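Local coordinates for protein DNA polymerase III subunit beta (Helicobacter pylori 26695, PDB 4S3I) that tethers DNA polymerases and other proteins to DNA and so makes them processive in replication, at residues 127-132 with 188-193; 132-137 with 361-366; 167-172 with 182-187. One frame throughout, in Å; residues are numbered along the deposited sequence.

Contact 1: 127-132 with 188-193; sequences VSIEVN and ISIHST
Val127 and Ile190 both hold CG2 anti to the backbone N, and these two methyls meet across the strand pair, with 4.0 Å between Val127 CG2 and Ile190 CG2. Ile129 is branched the other way about. Its chi1 of 54° tucks CG1 between the backbone N and the carbonyl carbon and leaves CG2 beside the N, where it can reach across. Ile129 CG2 lies 3.9 Å from Ile190 CG1, and the two isoleucines run side by side in one direction. The same methyl approaches Ser189 O at 3.5 Å and also touches CG2 of Ile188.

The backbone evidence is an antiparallel hydrogen-bonded pair, Ser128 with His191, between short strands at 161°. Ser128 N gives a bond of 2.7 Å to His191 O, and His191 N returns one of 3.0 Å to Ser128 O. At the next pair, Val127 CA comes 3.1 Å from His191 O in a CA-H...O contact. Toward Ile129 the direct ladder gives way to a water, which accepts from Glu130 N at 2.9 Å and donates to Ser189 O at 2.7 Å. This water and Ser128 O both lie at the edge of the His191 ring, in its plane. The His191 side chain itself is on the face of the sheet opposite Ile129 and Ile190.

In the central domain of this sliding ring protein, 190-192 is the outermost strand of its sheet within the chain. Strand 127-131 is flanked on its other edge by strand 217-221, bonded through Ser221, Phe219 and Phe217. Phe163 of strand 158-164 packs against Val127, Ile129 and Ile190 together, while Ile197 of strand 196-202 touches Val127 and Ser192.

Contact 2: 132-137 with 361-366; sequences NAPFLV and SHLNAK
His362 meets Phe135 through its backbone: His362 O stands 3.7 Å from Phe135 CD1, approaching the ring obliquely, and also lies near CB of Ala133. The ring is where it is because chi1 of 57° places CG between the backbone N and the carbonyl carbon of Phe135. That folds the ring back over its own segment, with Ala133 O 3.9 Å above the plane and offset toward the rim.

Leu363 comes next and makes the central approach. Its carbonyl points into the turn that leads into the helix, with Leu363 O 3.5 Å from Pro134 CD. Phe135 N is 3.2 Å from Leu363 O, but the angle is too poor for a hydrogen bond, so this remains a polar proximity. The leucine side chain adds an apolar touch of 4.2 Å between its CD2 and Pro134 CD.

Topologically, this joins two domains of the three-domain chain of a sliding ring protein: Phe135 begins helix 135-143 of the central domain, whereas 361-366 belongs to the C-terminal domain, in the loop between strands 350-354 and 368-371. The buried area of 226 Å² fits a modest surface contact.

The CB of Asn364 points away from 132-137, its side chain resting on Asp138 further along the helix, and its backbone faces Phe135, with Asn364 C 4.1 Å from Phe135 CB. The carbonyl is held within the loop by Ser361, whose OG donates to Asn364 O over 3.1 Å with the donor 38° out of the carbonyl plane. Ala365 then brings its methyl alongside the start of the helix, Ala365 CB being 3.6 Å from Phe135 O. Both backbone polar atoms of Ala365 are taken by that helix, N by OD2 of Asp138 and O by NZ of Lys142.

Contact 3: 167-172 with 182-187; sequences HQTLSV and YTQLEK
Leu170 and Leu185 lie side by side across a beta hairpin, strands 169-175 and 179-185, pointing the same way; Leu170 CD2 and Leu185 CD1 are 4.2 Å apart. The hairpin belongs to the central domain of this sliding ring protein, and its short strand axes run at 168°, close to antiparallel. Val172 points to the same face but meets Leu185 obliquely, its CG2 4.0 Å from Leu185 CD1. The reach of Leu185 follows from chi1 of -53°, which lays CG beside the backbone N. Thr183 completes this face: its CG2 packs against Val172 CB at 3.8 Å. Helix 135-143 covers these side chains, with Phe135 on Leu185, Leu136 on Leu170, Ile143 on Val172 and Ala139 on Thr183.

On the other face Ser171 sits across from Gln184, a non-hydrogen-bonded pair of the backbone ladder. Ser171 OG and Gln184 OE1 are 3.4 Å apart, a weak hydrogen bond at best. Thr169 and Glu186 are the next neighbours and run alongside each other, Thr169 CG2 being 3.7 Å from Glu186 CG, so the aliphatic part of the glutamate does the touching.

Gln168 and Thr169 together face Asp164 as a G1 beta bulge, Gln168 having the positive phi that this bulge requires.

Two reciprocal backbone pairs fix the register, Leu170 with Leu185 and Val172 with Thr183. Between them Ser171 CA approaches Thr183 O in a CA-H...O contact. Leu170 N bonds to Leu185 O at 2.9 Å, and Leu185 N to Leu170 O at 2.8 Å. Beside this second bond, Leu185 CB lies 3.4 Å from Leu170 O.

Contact 3 is nested along the chain inside the loops closed by both other contacts, and its centre is about 11 Å from each of theirs. It meets contact 1 through Gln168 in two probable hydrogen bonds, Gln168 OE1 to Ile190 N at 2.8 Å and Gln168 O to Ile188 N at 3.0 Å. Toward contact 2 the link is mixed: Thr183 OG1 makes a probable hydrogen bond of 2.8 Å to Lys366 O, while Leu185 CD1 packs 3.9 Å from Phe135 CD2. Contacts 1 and 2, with centres about 14 Å apart, share Asn132 and touch where Ile188 CD1 comes 3.7 Å from Phe135 CZ. Phe135 thus joins 188-193, the hairpin and the C-terminal loop.

Contact 1: 127-132 with 188-193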
ATOM      1  N   VAL A 127      -0.423  38.089  14.381  1.00 38.65           N
ATOM      2  CA  VAL A 127       0.789  37.897  13.608  1.00 37.95           C
ATOM      3  C   VAL A 127       0.424  37.376  12.235  1.00 39.47           C
ATOM      4  O   VAL A 127      -0.521  36.595  12.084  1.00 36.57           O
ATOM      5  CB  VAL A 127       1.779  36.942  14.315  1.00 37.36           C
ATOM      6  CG1 VAL A 127       1.144  35.579  14.527  1.00 38.69           C
ATOM      7  CG2 VAL A 127       3.075  36.801  13.512  1.00 36.71           C
ATOM      8  N   SER A 128       1.146  37.836  11.223  1.00 36.94           N
ATOM      9  CA  SER A 128       0.889  37.355   9.881  1.00 37.25           C
ATOM     10  C   SER A 128       2.171  37.377   9.076  1.00 35.82           C
ATOM     11  O   SER A 128       3.016  38.260   9.254  1.00 36.45           O
ATOM     12  CB  SER A 128      -0.164  38.211   9.188  1.00 42.46           C
ATOM     13  OG  SER A 128       0.412  39.391   8.677  1.00 53.85           O
ATOM     14  N   ILE A 129       2.308  36.388   8.201  1.00 34.86           N
ATOM     15  CA  ILE A 129       3.365  36.372   7.209  1.00 35.22           C
ATOM     16  C   ILE A 129       2.818  35.955   5.845  1.00 38.49           C
ATOM     17  O   ILE A 129       1.788  35.272   5.744  1.00 34.15           O
ATOM     18  CB  ILE A 129       4.508  35.428   7.610  1.00 33.81           C
ATOM     19  CG1 ILE A 129       3.970  34.031   7.921  1.00 32.96           C
ATOM     20  CG2 ILE A 129       5.270  35.976   8.807  1.00 40.04           C
ATOM     21  CD1 ILE A 129       5.078  32.975   7.971  1.00 36.23           C
ATOM     22  N   GLU A 130       3.514  36.396   4.804  1.00 34.24           N
ATOM     23  CA  GLU A 130       3.233  35.985   3.444  1.00 36.16           C
ATOM     24  C   GLU A 130       4.384  35.071   3.076  1.00 37.38           C
ATOM     25  O   GLU A 130       5.547  35.434   3.263  1.00 41.34           O
ATOM     26  CB  GLU A 130       3.199  37.206   2.514  1.00 44.91           C
ATOM     27  CG  GLU A 130       1.861  37.438   1.801  1.00 65.45           C
ATOM     28  CD  GLU A 130       0.749  37.930   2.730  1.00 79.11           C
ATOM     29  OE1 GLU A 130       0.989  38.040   3.953  1.00 87.14           O
ATOM     30  OE2 GLU A 130      -0.369  38.209   2.238  1.00 77.19           O
ATOM     31  N   VAL A 131       4.072  33.875   2.592  1.00 32.34           N
ATOM     32  CA  VAL A 131       5.097  32.887   2.303  1.00 31.64           C
ATOM     33  C   VAL A 131       5.161  32.689   0.802  1.00 36.46           C
ATOM     34  O   VAL A 131       4.276  32.072   0.224  1.00 33.42           O
ATOM     35  CB  VAL A 131       4.773  31.558   3.006  1.00 36.44           C
ATOM     36  CG1 VAL A 131       5.817  30.492   2.660  1.00 35.18           C
ATOM     37  CG2 VAL A 131       4.709  31.761   4.504  1.00 31.02           C
ATOM     38  N   ASN A 132       6.195  33.223   0.156  1.00 31.95           N
ATOM     39  CA  ASN A 132       6.251  33.121  -1.298  1.00 39.09           C
ATOM     40  C   ASN A 132       7.318  32.153  -1.820  1.00 40.46           C
ATOM     41  O   ASN A 132       7.684  32.191  -2.995  1.00 39.82           O
ATOM     42  CB  ASN A 132       6.387  34.507  -1.940  1.00 45.42           C
ATOM     43  CG  ASN A 132       5.104  35.328  -1.837  1.00 56.21           C
ATOM     44  OD1 ASN A 132       5.123  36.472  -1.382  1.00 62.20           O
ATOM     45  ND2 ASN A 132       3.983  34.740  -2.253  1.00 54.34           N
ATOM     46  N   ILE A 188      12.439  37.103   7.013  1.00 43.81           N
ATOM     47  CA  ILE A 188      11.020  36.866   6.837  1.00 44.22           C
ATOM     48  C   ILE A 188      10.304  38.140   7.250  1.00 38.95           C
ATOM     49  O   ILE A 188      10.493  38.617   8.372  1.00 39.39           O
ATOM     50  CB  ILE A 188      10.553  35.727   7.754  1.00 47.75           C
ATOM     51  CG1 ILE A 188      11.445  34.507   7.547  1.00 55.17           C
ATOM     52  CG2 ILE A 188       9.086  35.390   7.494  1.00 47.01           C
ATOM     53  CD1 ILE A 188      11.434  33.998   6.118  1.00 59.70           C
ATOM     54  N   SER A 189       9.503  38.707   6.348  1.00 40.00           N
ATOM     55  CA  SER A 189       8.706  39.872   6.685  1.00 46.49           C
ATOM     56  C   SER A 189       7.609  39.451   7.659  1.00 45.24           C
ATOM     57  O   SER A 189       6.613  38.851   7.257  1.00 43.41           O
ATOM     58  CB  SER A 189       8.094  40.505   5.433  1.00 55.96           C
ATOM     59  OG  SER A 189       9.090  41.039   4.591  1.00 65.11           O
ATOM     60  N   ILE A 190       7.804  39.761   8.937  1.00 45.24           N
ATOM     61  CA  ILE A 190       6.836  39.405   9.969  1.00 44.48           C
ATOM     62  C   ILE A 190       6.032  40.617  10.401  1.00 43.56           C
ATOM     63  O   ILE A 190       6.596  41.635  10.820  1.00 46.29           O
ATOM     64  CB  ILE A 190       7.528  38.784  11.201  1.00 43.35           C
ATOM     65  CG1 ILE A 190       8.214  37.478  10.815  1.00 39.10           C
ATOM     66  CG2 ILE A 190       6.525  38.558  12.340  1.00 41.88           C
ATOM     67  CD1 ILE A 190       8.926  36.783  11.980  1.00 45.06           C
ATOM     68  N   HIS A 191       4.711  40.513  10.290  1.00 38.58           N
ATOM     69  CA  HIS A 191       3.833  41.540  10.838  1.00 41.39           C
ATOM     70  C   HIS A 191       3.197  40.999  12.107  1.00 47.70           C
ATOM     71  O   HIS A 191       2.546  39.955  12.089  1.00 48.44           O
ATOM     72  CB  HIS A 191       2.768  41.955   9.821  1.00 39.77           C
ATOM     73  CG  HIS A 191       3.339  42.416   8.522  1.00 49.94           C
ATOM     74  ND1 HIS A 191       3.629  43.740   8.259  1.00 56.58           N
ATOM     75  CD2 HIS A 191       3.709  41.724   7.415  1.00 51.80           C
ATOM     76  CE1 HIS A 191       4.138  43.845   7.047  1.00 59.11           C
ATOM     77  NE2 HIS A 191       4.200  42.638   6.513  1.00 56.80           N
ATOM     78  N   SER A 192       3.406  41.702  13.214  1.00 47.67           N
ATOM     79  CA  SER A 192       2.994  41.203  14.515  1.00 45.66           C
ATOM     80  C   SER A 192       2.715  42.362  15.449  1.00 48.24           C
ATOM     81  O   SER A 192       3.364  43.404  15.364  1.00 52.68           O
ATOM     82  CB  SER A 192       4.074  40.288  15.102  1.00 44.06           C
ATOM     83  OG  SER A 192       3.686  39.791  16.368  1.00 48.87           O
ATOM     84  N   THR A 193       1.741  42.187  16.334  1.00 44.74           N
ATOM     85  CA  THR A 193       1.433  43.213  17.326  1.00 55.11           C
ATOM     86  C   THR A 193       2.397  43.120  18.512  1.00 62.30           C
ATOM     87  O   THR A 193       2.626  44.098  19.222  1.00 68.67           O
ATOM     88  CB  THR A 193      -0.030  43.111  17.788  1.00 53.88           C
ATOM     89  OG1 THR A 193      -0.285  41.781  18.256  1.00 52.69           O
ATOM     90  CG2 THR A 193      -0.972  43.409  16.623  1.00 44.46           C
TER
HETATM   91  O   HOH W   1       4.796  38.962   5.274  1.00 52.81           O

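Contact 2: 132-137 with 361-366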
ATOM      1  N   ASN A 132       6.195  33.223   0.156  1.00 31.95           N
ATOM      2  CA  ASN A 132       6.251  33.121  -1.298  1.00 39.09           C
ATOM      3  C   ASN A 132       7.318  32.153  -1.820  1.00 40.46           C
ATOM      4  O   ASN A 132       7.684  32.191  -2.995  1.00 39.82           O
ATOM      5  CB  ASN A 132       6.387  34.507  -1.940  1.00 45.42           C
ATOM      6  CG  ASN A 132       5.104  35.328  -1.837  1.00 56.21           C
ATOM      7  OD1 ASN A 132       5.123  36.472  -1.382  1.00 62.20           O
ATOM      8  ND2 ASN A 132       3.983  34.740  -2.253  1.00 54.34           N
ATOM      9  N   ALA A 133       7.792  31.281  -0.939  1.00 30.85           N
ATOM     10  CA  ALA A 133       8.795  30.278  -1.284  1.00 30.33           C
ATOM     11  C   ALA A 133       8.513  29.009  -0.490  1.00 35.15           C
ATOM     12  O   ALA A 133       7.775  29.057   0.495  1.00 34.13           O
ATOM     13  CB  ALA A 133      10.195  30.803  -0.997  1.00 33.79           C
ATOM     14  N   PRO A 134       9.100  27.869  -0.902  1.00 31.17           N
ATOM     15  CA  PRO A 134       8.721  26.621  -0.227  1.00 29.15           C
ATOM     16  C   PRO A 134       9.333  26.441   1.159  1.00 28.07           C
ATOM     17  O   PRO A 134       9.128  25.389   1.762  1.00 27.59           O
ATOM     18  CB  PRO A 134       9.271  25.527  -1.160  1.00 39.30           C
ATOM     19  CG  PRO A 134       9.513  26.214  -2.481  1.00 40.77           C
ATOM     20  CD  PRO A 134       9.877  27.623  -2.131  1.00 34.14           C
ATOM     21  N   PHE A 135      10.058  27.428   1.671  1.00 28.47           N
ATOM     22  CA  PHE A 135      10.834  27.207   2.904  1.00 30.79           C
ATOM     23  C   PHE A 135      10.035  26.725   4.135  1.00 28.08           C
ATOM     24  O   PHE A 135      10.516  25.887   4.900  1.00 30.82           O
ATOM     25  CB  PHE A 135      11.683  28.441   3.262  1.00 35.71           C
ATOM     26  CG  PHE A 135      10.888  29.702   3.421  1.00 37.53           C
ATOM     27  CD1 PHE A 135      10.837  30.631   2.396  1.00 42.90           C
ATOM     28  CD2 PHE A 135      10.198  29.966   4.598  1.00 34.80           C
ATOM     29  CE1 PHE A 135      10.111  31.798   2.531  1.00 47.17           C
ATOM     30  CE2 PHE A 135       9.462  31.131   4.741  1.00 40.01           C
ATOM     31  CZ  PHE A 135       9.420  32.050   3.701  1.00 45.56           C
ATOM     32  N   LEU A 136       8.828  27.246   4.336  1.00 28.37           N
ATOM     33  CA  LEU A 136       8.064  26.864   5.522  1.00 28.31           C
ATOM     34  C   LEU A 136       7.588  25.413   5.450  1.00 27.72           C
ATOM     35  O   LEU A 136       7.764  24.659   6.409  1.00 27.51           O
ATOM     36  CB  LEU A 136       6.898  27.827   5.770  1.00 30.34           C
ATOM     37  CG  LEU A 136       6.092  27.588   7.055  1.00 29.97           C
ATOM     38  CD1 LEU A 136       6.989  27.671   8.286  1.00 29.14           C
ATOM     39  CD2 LEU A 136       4.949  28.606   7.165  1.00 30.12           C
ATOM     40  N   VAL A 137       7.011  24.997   4.324  1.00 27.51           N
ATOM     41  CA  VAL A 137       6.553  23.607   4.254  1.00 27.03           C
ATOM     42  C   VAL A 137       7.741  22.642   4.170  1.00 27.19           C
ATOM     43  O   VAL A 137       7.630  21.465   4.522  1.00 26.31           O
ATOM     44  CB  VAL A 137       5.542  23.344   3.116  1.00 30.38           C
ATOM     45  CG1 VAL A 137       4.427  24.398   3.129  1.00 31.34           C
ATOM     46  CG2 VAL A 137       6.243  23.298   1.748  1.00 33.07           C
ATOM     47  N   SER A 361      20.305  30.684   2.501  1.00 47.71           N
ATOM     48  CA  SER A 361      19.483  30.032   1.482  1.00 57.11           C
ATOM     49  C   SER A 361      18.089  30.651   1.380  1.00 63.01           C
ATOM     50  O   SER A 361      17.471  30.989   2.396  1.00 62.63           O
ATOM     51  CB  SER A 361      19.366  28.532   1.756  1.00 53.77           C
ATOM     52  OG  SER A 361      18.549  28.279   2.885  1.00 53.31           O
ATOM     53  N   HIS A 362      17.597  30.770   0.149  1.00 66.38           N
ATOM     54  CA  HIS A 362      16.320  31.420  -0.129  1.00 78.82           C
ATOM     55  C   HIS A 362      15.125  30.467  -0.054  1.00 75.05           C
ATOM     56  O   HIS A 362      14.172  30.694   0.696  1.00 77.65           O
ATOM     57  CB  HIS A 362      16.360  32.046  -1.528  1.00 93.29           C
ATOM     58  CG  HIS A 362      16.547  33.530  -1.526  1.00106.95           C
ATOM     59  ND1 HIS A 362      16.297  34.310  -0.418  1.00112.58           N
ATOM     60  CD2 HIS A 362      16.957  34.379  -2.499  1.00112.08           C
ATOM     61  CE1 HIS A 362      16.545  35.576  -0.708  1.00114.64           C
ATOM     62  NE2 HIS A 362      16.947  35.644  -1.965  1.00114.68           N
ATOM     63  N   LEU A 363      15.198  29.400  -0.842  1.00 66.18           N
ATOM     64  CA  LEU A 363      14.045  28.565  -1.166  1.00 58.62           C
ATOM     65  C   LEU A 363      13.772  27.460  -0.157  1.00 53.53           C
ATOM     66  O   LEU A 363      12.655  26.939  -0.069  1.00 54.02           O
ATOM     67  CB  LEU A 363      14.264  27.955  -2.544  1.00 60.13           C
ATOM     68  CG  LEU A 363      14.457  29.044  -3.592  1.00 65.50           C
ATOM     69  CD1 LEU A 363      15.427  28.628  -4.689  1.00 69.62           C
ATOM     70  CD2 LEU A 363      13.110  29.434  -4.166  1.00 68.74           C
ATOM     71  N   ASN A 364      14.797  27.129   0.617  1.00 47.12           N
ATOM     72  CA  ASN A 364      14.819  25.907   1.411  1.00 45.71           C
ATOM     73  C   ASN A 364      15.085  26.177   2.885  1.00 37.68           C
ATOM     74  O   ASN A 364      15.706  27.174   3.247  1.00 40.29           O
ATOM     75  CB  ASN A 364      15.926  25.008   0.869  1.00 54.87           C
ATOM     76  CG  ASN A 364      17.240  25.774   0.680  1.00 73.37           C
ATOM     77  OD1 ASN A 364      17.323  26.695  -0.146  1.00 74.83           O
ATOM     78  ND2 ASN A 364      18.267  25.405   1.451  1.00 74.29           N
ATOM     79  N   ALA A 365      14.624  25.275   3.740  1.00 30.87           N
ATOM     80  CA  ALA A 365      14.968  25.348   5.150  1.00 28.37           C
ATOM     81  C   ALA A 365      16.173  24.439   5.378  1.00 28.21           C
ATOM     82  O   ALA A 365      16.245  23.363   4.782  1.00 28.57           O
ATOM     83  CB  ALA A 365      13.809  24.889   5.996  1.00 27.83           C
ATOM     84  N   LYS A 366      17.094  24.836   6.254  1.00 27.29           N
ATOM     85  CA  LYS A 366      18.166  23.925   6.665  1.00 26.97           C
ATOM     86  C   LYS A 366      17.946  23.468   8.094  1.00 26.92           C
ATOM     87  O   LYS A 366      18.030  24.255   9.035  1.00 28.83           O
ATOM     88  CB  LYS A 366      19.541  24.569   6.507  1.00 27.25           C
ATOM     89  CG  LYS A 366      19.799  25.126   5.115  1.00 27.47           C
ATOM     90  CD  LYS A 366      21.255  25.526   4.962  1.00 27.73           C
ATOM     91  CE  LYS A 366      21.503  26.205   3.626  1.00 28.12           C
ATOM     92  NZ  LYS A 366      22.918  26.698   3.582  1.00 29.23           N
TER

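Contact 3: 167-172 with 182-187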
ATOM      1  N   HIS A 167      13.925  40.797  14.632  1.00 55.67           N
ATOM      2  CA  HIS A 167      15.008  40.254  13.839  1.00 52.48           C
ATOM      3  C   HIS A 167      14.493  39.588  12.567  1.00 46.45           C
ATOM      4  O   HIS A 167      15.281  39.087  11.766  1.00 46.05           O
ATOM      5  CB  HIS A 167      15.864  39.322  14.699  1.00 55.15           C
ATOM      6  CG  HIS A 167      16.431  39.993  15.914  1.00 67.98           C
ATOM      7  ND1 HIS A 167      15.994  39.719  17.192  1.00 72.78           N
ATOM      8  CD2 HIS A 167      17.382  40.953  16.038  1.00 68.48           C
ATOM      9  CE1 HIS A 167      16.663  40.468  18.054  1.00 75.68           C
ATOM     10  NE2 HIS A 167      17.507  41.227  17.378  1.00 72.28           N
ATOM     11  N   GLN A 168      13.172  39.627  12.376  1.00 39.87           N
ATOM     12  CA  GLN A 168      12.537  39.078  11.181  1.00 44.14           C
ATOM     13  C   GLN A 168      12.967  37.628  10.956  1.00 45.81           C
ATOM     14  O   GLN A 168      13.393  37.226   9.859  1.00 36.91           O
ATOM     15  CB  GLN A 168      12.831  39.950   9.962  1.00 50.21           C
ATOM     16  CG  GLN A 168      12.260  41.378  10.088  1.00 58.77           C
ATOM     17  CD  GLN A 168      10.725  41.416  10.131  1.00 66.01           C
ATOM     18  OE1 GLN A 168      10.062  41.456   9.092  1.00 69.85           O
ATOM     19  NE2 GLN A 168      10.160  41.416  11.336  1.00 63.10           N
ATOM     20  N   THR A 169      12.879  36.846  12.025  1.00 35.29           N
ATOM     21  CA  THR A 169      13.210  35.438  11.934  1.00 34.21           C
ATOM     22  C   THR A 169      12.089  34.597  12.504  1.00 33.83           C
ATOM     23  O   THR A 169      11.476  34.948  13.517  1.00 35.97           O
ATOM     24  CB  THR A 169      14.551  35.072  12.632  1.00 56.98           C
ATOM     25  OG1 THR A 169      14.375  35.053  14.054  1.00 63.97           O
ATOM     26  CG2 THR A 169      15.654  36.043  12.251  1.00 47.63           C
ATOM     27  N   LEU A 170      11.824  33.489  11.829  1.00 33.13           N
ATOM     28  CA  LEU A 170      10.860  32.515  12.298  1.00 33.94           C
ATOM     29  C   LEU A 170      11.624  31.233  12.582  1.00 33.88           C
ATOM     30  O   LEU A 170      12.304  30.693  11.697  1.00 31.12           O
ATOM     31  CB  LEU A 170       9.800  32.267  11.227  1.00 32.09           C
ATOM     32  CG  LEU A 170       8.889  31.052  11.420  1.00 36.38           C
ATOM     33  CD1 LEU A 170       8.090  31.185  12.715  1.00 33.38           C
ATOM     34  CD2 LEU A 170       7.957  30.916  10.227  1.00 33.66           C
ATOM     35  N   SER A 171      11.541  30.756  13.820  1.00 31.89           N
ATOM     36  CA  SER A 171      12.167  29.487  14.168  1.00 31.27           C
ATOM     37  C   SER A 171      11.112  28.393  14.195  1.00 32.71           C
ATOM     38  O   SER A 171       9.995  28.598  14.686  1.00 34.86           O
ATOM     39  CB  SER A 171      12.877  29.573  15.518  1.00 42.34           C
ATOM     40  OG  SER A 171      13.814  30.628  15.526  1.00 42.72           O
ATOM     41  N   VAL A 172      11.483  27.233  13.669  1.00 30.03           N
ATOM     42  CA  VAL A 172      10.583  26.091  13.573  1.00 29.58           C
ATOM     43  C   VAL A 172      11.273  24.934  14.268  1.00 29.31           C
ATOM     44  O   VAL A 172      12.420  24.609  13.948  1.00 28.96           O
ATOM     45  CB  VAL A 172      10.256  25.765  12.108  1.00 28.98           C
ATOM     46  CG1 VAL A 172       9.274  24.633  12.025  1.00 28.61           C
ATOM     47  CG2 VAL A 172       9.689  26.994  11.390  1.00 29.34           C
ATOM     48  N   TYR A 182      15.436  21.564  14.449  1.00 27.91           N
ATOM     49  CA  TYR A 182      15.098  22.977  14.401  1.00 28.35           C
ATOM     50  C   TYR A 182      15.616  23.629  13.141  1.00 35.23           C
ATOM     51  O   TYR A 182      16.503  23.096  12.463  1.00 27.68           O
ATOM     52  CB  TYR A 182      15.656  23.709  15.622  1.00 29.03           C
ATOM     53  CG  TYR A 182      17.172  23.738  15.673  1.00 36.51           C
ATOM     54  CD1 TYR A 182      17.879  22.727  16.309  1.00 38.30           C
ATOM     55  CD2 TYR A 182      17.893  24.782  15.093  1.00 39.97           C
ATOM     56  CE1 TYR A 182      19.260  22.742  16.367  1.00 38.86           C
ATOM     57  CE2 TYR A 182      19.274  24.804  15.142  1.00 43.30           C
ATOM     58  CZ  TYR A 182      19.951  23.778  15.781  1.00 43.98           C
ATOM     59  OH  TYR A 182      21.324  23.786  15.844  1.00 50.19           O
ATOM     60  N   THR A 183      15.061  24.793  12.831  1.00 28.47           N
ATOM     61  CA  THR A 183      15.609  25.612  11.774  1.00 28.47           C
ATOM     62  C   THR A 183      15.284  27.043  12.093  1.00 29.20           C
ATOM     63  O   THR A 183      14.302  27.341  12.796  1.00 29.59           O
ATOM     64  CB  THR A 183      15.069  25.234  10.389  1.00 28.01           C
ATOM     65  OG1 THR A 183      15.786  25.958   9.378  1.00 29.29           O
ATOM     66  CG2 THR A 183      13.577  25.552  10.275  1.00 28.17           C
ATOM     67  N   GLN A 184      16.125  27.935  11.603  1.00 29.47           N
ATOM     68  CA  GLN A 184      15.878  29.346  11.779  1.00 35.69           C
ATOM     69  C   GLN A 184      15.731  29.950  10.387  1.00 37.71           C
ATOM     70  O   GLN A 184      16.644  29.856   9.559  1.00 35.19           O
ATOM     71  CB  GLN A 184      17.009  29.994  12.583  1.00 44.14           C
ATOM     72  CG  GLN A 184      16.619  31.314  13.242  1.00 62.14           C
ATOM     73  CD  GLN A 184      17.442  31.617  14.487  1.00 73.54           C
ATOM     74  OE1 GLN A 184      17.156  31.110  15.575  1.00 76.15           O
ATOM     75  NE2 GLN A 184      18.470  32.447  14.331  1.00 75.59           N
ATOM     76  N   LEU A 185      14.564  30.532  10.118  1.00 31.73           N
ATOM     77  CA  LEU A 185      14.301  31.142   8.820  1.00 30.68           C
ATOM     78  C   LEU A 185      14.460  32.654   8.936  1.00 38.18           C
ATOM     79  O   LEU A 185      13.666  33.328   9.600  1.00 36.87           O
ATOM     80  CB  LEU A 185      12.894  30.796   8.340  1.00 32.65           C
ATOM     81  CG  LEU A 185      12.595  29.293   8.348  1.00 38.20           C
ATOM     82  CD1 LEU A 185      11.100  29.038   8.229  1.00 34.78           C
ATOM     83  CD2 LEU A 185      13.333  28.627   7.219  1.00 33.87           C
ATOM     84  N   GLU A 186      15.481  33.193   8.285  1.00 36.54           N
ATOM     85  CA  GLU A 186      15.758  34.615   8.414  1.00 43.88           C
ATOM     86  C   GLU A 186      15.185  35.410   7.252  1.00 41.17           C
ATOM     87  O   GLU A 186      14.749  34.834   6.246  1.00 37.66           O
ATOM     88  CB  GLU A 186      17.262  34.851   8.564  1.00 53.40           C
ATOM     89  CG  GLU A 186      17.841  34.224   9.825  1.00 66.16           C
ATOM     90  CD  GLU A 186      19.203  34.782  10.185  1.00 82.67           C
ATOM     91  OE1 GLU A 186      19.485  34.937  11.395  1.00 88.20           O
ATOM     92  OE2 GLU A 186      19.990  35.063   9.257  1.00 88.59           O
ATOM     93  N   LYS A 187      15.192  36.731   7.407  1.00 41.53           N
ATOM     94  CA  LYS A 187      14.694  37.652   6.388  1.00 47.71           C
ATOM     95  C   LYS A 187      13.258  37.322   5.991  1.00 50.56           C
ATOM     96  O   LYS A 187      12.909  37.255   4.808  1.00 55.26           O
ATOM     97  CB  LYS A 187      15.641  37.684   5.181  1.00 44.58           C
ATOM     98  CG  LYS A 187      17.104  37.747   5.610  1.00 46.15           C
ATOM     99  CD  LYS A 187      18.011  38.356   4.552  1.00 56.18           C
ATOM    100  CE  LYS A 187      19.407  38.605   5.128  1.00 60.63           C
ATOM    101  NZ  LYS A 187      20.358  39.221   4.155  1.00 64.25           N
TER